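Local atomic coordinates of L-arabinose ABC transporter, periplasmic L-arabinose-binding protein (Burkholderia thailandensis, PDB entry 4KZK), a protein that probably captures L-arabinose or related sugars such as D-galactose in the periplasm and delivers them to an ABC transporter for import. Residues Ile39-Lys44 / Asp297-Met302. Residues are numbered along the deposited sequence; the frame is centred on the assembly and turned at random.
With GAL (beta-D-galactopyranose), chain B.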
loop_
_atom_site.group_PDB
_atom_site.type_symbol
_atom_site.label_atom_id
_atom_site.label_comp_id
_atom_site.label_asym_id
_atom_site.label_seq_id
_atom_site.Cartn_x
_atom_site.Cartn_y
_atom_site.Cartn_z
ATOM N N ILE A 39 1.847 -20.213 12.388
ATOM C CA ILE A 39 1.086 -19.015 12.033
ATOM C C ILE A 39 1.103 -18.848 10.520
ATOM O O ILE A 39 2.169 -18.933 9.890
ATOM C CB ILE A 39 1.660 -17.762 12.720
ATOM C CG1 ILE A 39 1.450 -17.860 14.236
ATOM C CG2 ILE A 39 0.996 -16.492 12.196
ATOM C CD1 ILE A 39 2.157 -16.791 15.041
ATOM N N GLY A 40 -0.079 -18.612 9.957
ATOM C CA GLY A 40 -0.225 -18.328 8.525
ATOM C C GLY A 40 -0.077 -16.854 8.277
ATOM O O GLY A 40 -0.469 -16.050 9.117
ATOM N N PHE A 41 0.506 -16.492 7.132
ATOM C CA PHE A 41 0.626 -15.088 6.726
ATOM C C PHE A 41 0.267 -15.047 5.245
ATOM O O PHE A 41 1.042 -15.453 4.398
ATOM C CB PHE A 41 2.032 -14.546 6.976
ATOM C CG PHE A 41 2.093 -13.046 7.171
ATOM C CD1 PHE A 41 1.704 -12.157 6.166
ATOM C CD2 PHE A 41 2.526 -12.510 8.378
ATOM C CE1 PHE A 41 1.772 -10.784 6.376
ATOM C CE2 PHE A 41 2.598 -11.137 8.582
ATOM C CZ PHE A 41 2.204 -10.266 7.563
ATOM N N VAL A 42 -0.944 -14.585 4.980
ATOM C CA VAL A 42 -1.611 -14.724 3.681
ATOM C C VAL A 42 -1.698 -13.340 3.069
ATOM O O VAL A 42 -2.179 -12.429 3.711
ATOM C CB VAL A 42 -3.007 -15.371 3.859
ATOM C CG1 VAL A 42 -3.756 -15.411 2.535
ATOM C CG2 VAL A 42 -2.832 -16.766 4.475
ATOM N N VAL A 43 -1.199 -13.179 1.842
ATOM C CA VAL A 43 -1.139 -11.861 1.199
ATOM C C VAL A 43 -1.818 -11.805 -0.166
ATOM O O VAL A 43 -1.761 -12.756 -0.951
ATOM C CB VAL A 43 0.328 -11.360 1.059
ATOM C CG1 VAL A 43 1.012 -11.324 2.419
ATOM C CG2 VAL A 43 1.123 -12.195 0.058
ATOM N N LYS A 44 -2.442 -10.675 -0.468
ATOM C CA LYS A 44 -3.199 -10.555 -1.705
ATOM C C LYS A 44 -2.344 -10.536 -2.972
ATOM O O LYS A 44 -2.809 -10.944 -4.038
ATOM C CB LYS A 44 -4.099 -9.312 -1.680
ATOM C CG LYS A 44 -3.363 -8.007 -1.487
ATOM C CD LYS A 44 -4.281 -6.785 -1.512
ATOM C CE LYS A 44 -3.451 -5.512 -1.421
ATOM N NZ LYS A 44 -4.234 -4.226 -1.435
ATOM N N ASP A 297 5.916 -7.249 14.033
ATOM C CA ASP A 297 5.088 -6.928 15.220
ATOM C C ASP A 297 3.716 -7.585 15.178
ATOM O O ASP A 297 3.185 -7.998 16.209
ATOM C CB ASP A 297 4.918 -5.421 15.438
ATOM C CG ASP A 297 6.191 -4.755 15.907
ATOM O OD1 ASP A 297 7.235 -5.420 15.897
ATOM O OD2 ASP A 297 6.121 -3.572 16.279
ATOM N N THR A 298 3.124 -7.678 13.995
ATOM C CA THR A 298 1.871 -8.394 13.866
ATOM C C THR A 298 2.076 -9.858 14.253
ATOM O O THR A 298 1.261 -10.430 14.987
ATOM C CB THR A 298 1.337 -8.343 12.430
ATOM O OG1 THR A 298 2.368 -8.780 11.533
ATOM C CG2 THR A 298 0.854 -6.926 12.086
ATOM N N SER A 299 3.159 -10.466 13.770
ATOM C CA SER A 299 3.406 -11.883 14.023
ATOM C C SER A 299 3.637 -12.133 15.517
ATOM O O SER A 299 3.180 -13.142 16.064
ATOM C CB SER A 299 4.597 -12.392 13.196
ATOM O OG SER A 299 4.347 -12.355 11.795
ATOM N N VAL A 300 4.328 -11.211 16.179
ATOM C CA VAL A 300 4.515 -11.325 17.635
ATOM C C VAL A 300 3.195 -11.147 18.391
ATOM O O VAL A 300 2.916 -11.903 19.342
ATOM C CB VAL A 300 5.600 -10.350 18.146
ATOM C CG1 VAL A 300 5.610 -10.276 19.670
ATOM C CG2 VAL A 300 6.960 -10.794 17.624
ATOM N N ASN A 301 2.390 -10.171 17.982
ATOM C CA ASN A 301 1.080 -9.970 18.576
ATOM C C ASN A 301 0.245 -11.240 18.451
ATOM O O ASN A 301 -0.362 -11.676 19.433
ATOM C CB ASN A 301 0.356 -8.774 17.943
ATOM C CG ASN A 301 0.952 -7.437 18.356
ATOM O OD1 ASN A 301 1.635 -7.320 19.380
ATOM N ND2 ASN A 301 0.670 -6.411 17.571
ATOM N N MET A 302 0.250 -11.853 17.268
ATOM C CA MET A 302 -0.420 -13.143 17.062
ATOM C C MET A 302 0.166 -14.255 17.948
ATOM O O MET A 302 -0.573 -14.980 18.599
ATOM C CB MET A 302 -0.368 -13.560 15.579
ATOM C CG MET A 302 -0.990 -14.926 15.300
ATOM S SD MET A 302 -2.727 -15.005 15.771
ATOM C CE MET A 302 -3.510 -14.016 14.505
HETATM C C1 GAL B . -1.932 -2.245 0.740
HETATM C C2 GAL B . -1.188 -2.054 -0.579
HETATM C C3 GAL B . 0.309 -2.275 -0.325
HETATM C C4 GAL B . 0.778 -1.376 0.815
HETATM C C5 GAL B . -0.063 -1.657 2.048
HETATM C C6 GAL B . 0.314 -0.745 3.207
HETATM O O1 GAL B . -3.288 -1.918 0.507
HETATM O O2 GAL B . -1.682 -2.994 -1.504
HETATM O O3 GAL B . 1.079 -2.045 -1.511
HETATM O O4 GAL B . 0.724 -0.021 0.442
HETATM O O5 GAL B . -1.420 -1.372 1.734
HETATM O O6 GAL B . -0.486 -1.020 4.345
#
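Strand 39-43 and helix 297-302 run roughly antiparallel, their directions at 145°, with their axes 10.0 Å apart at closest approach; Ile39 and Ser299 are the nearest pair, 7.8 Å between CA atoms. No hydrogen bond crosses the contact, which is made mainly by side chains. In Ile39, CG1 is anti to the carbonyl carbon (chi1 -67°) and the chain runs on extended through chi2 (171°), which carries CD1 out to 3.7 Å from Met302 CG. The two side chains lie alongside each other, pointing opposite ways, and Ile39 CD1 also rests 3.9 Å from Ser299 O. Further along the strand, Phe41 presents its ring edge to the helix: CE2 comes to 3.8 Å from Thr298 OG1 and 3.9 Å from Ser299 OG, both hydroxyls lying near the ring plane. Both hydroxyls donate back into helix 291-308, Thr298 OG1 to His294 O and Ser299 OG to Gly295 O, which is consistent with their oxygens facing the weakly positive C-H edge of the ring.

In this two-lobed periplasmic binding protein, strand 38-43 lies between the parallel strands 68-73 and 94-98 of one lobe's sheet, and helix 291-308 packs on that sheet with Thr298 and Met302 also touching Met120. Just past the strand's C-terminal end, Lys44 reaches the sugar cleft on an extended chain. Its NZ hydrogen-bonds galactose O2 at 2.8 Å and O1 at 3.2 Å while forming a salt bridge with Asp124 OD2, a pairing that would be expected to keep the amine charged. Asp124 itself binds the sugar through OD1.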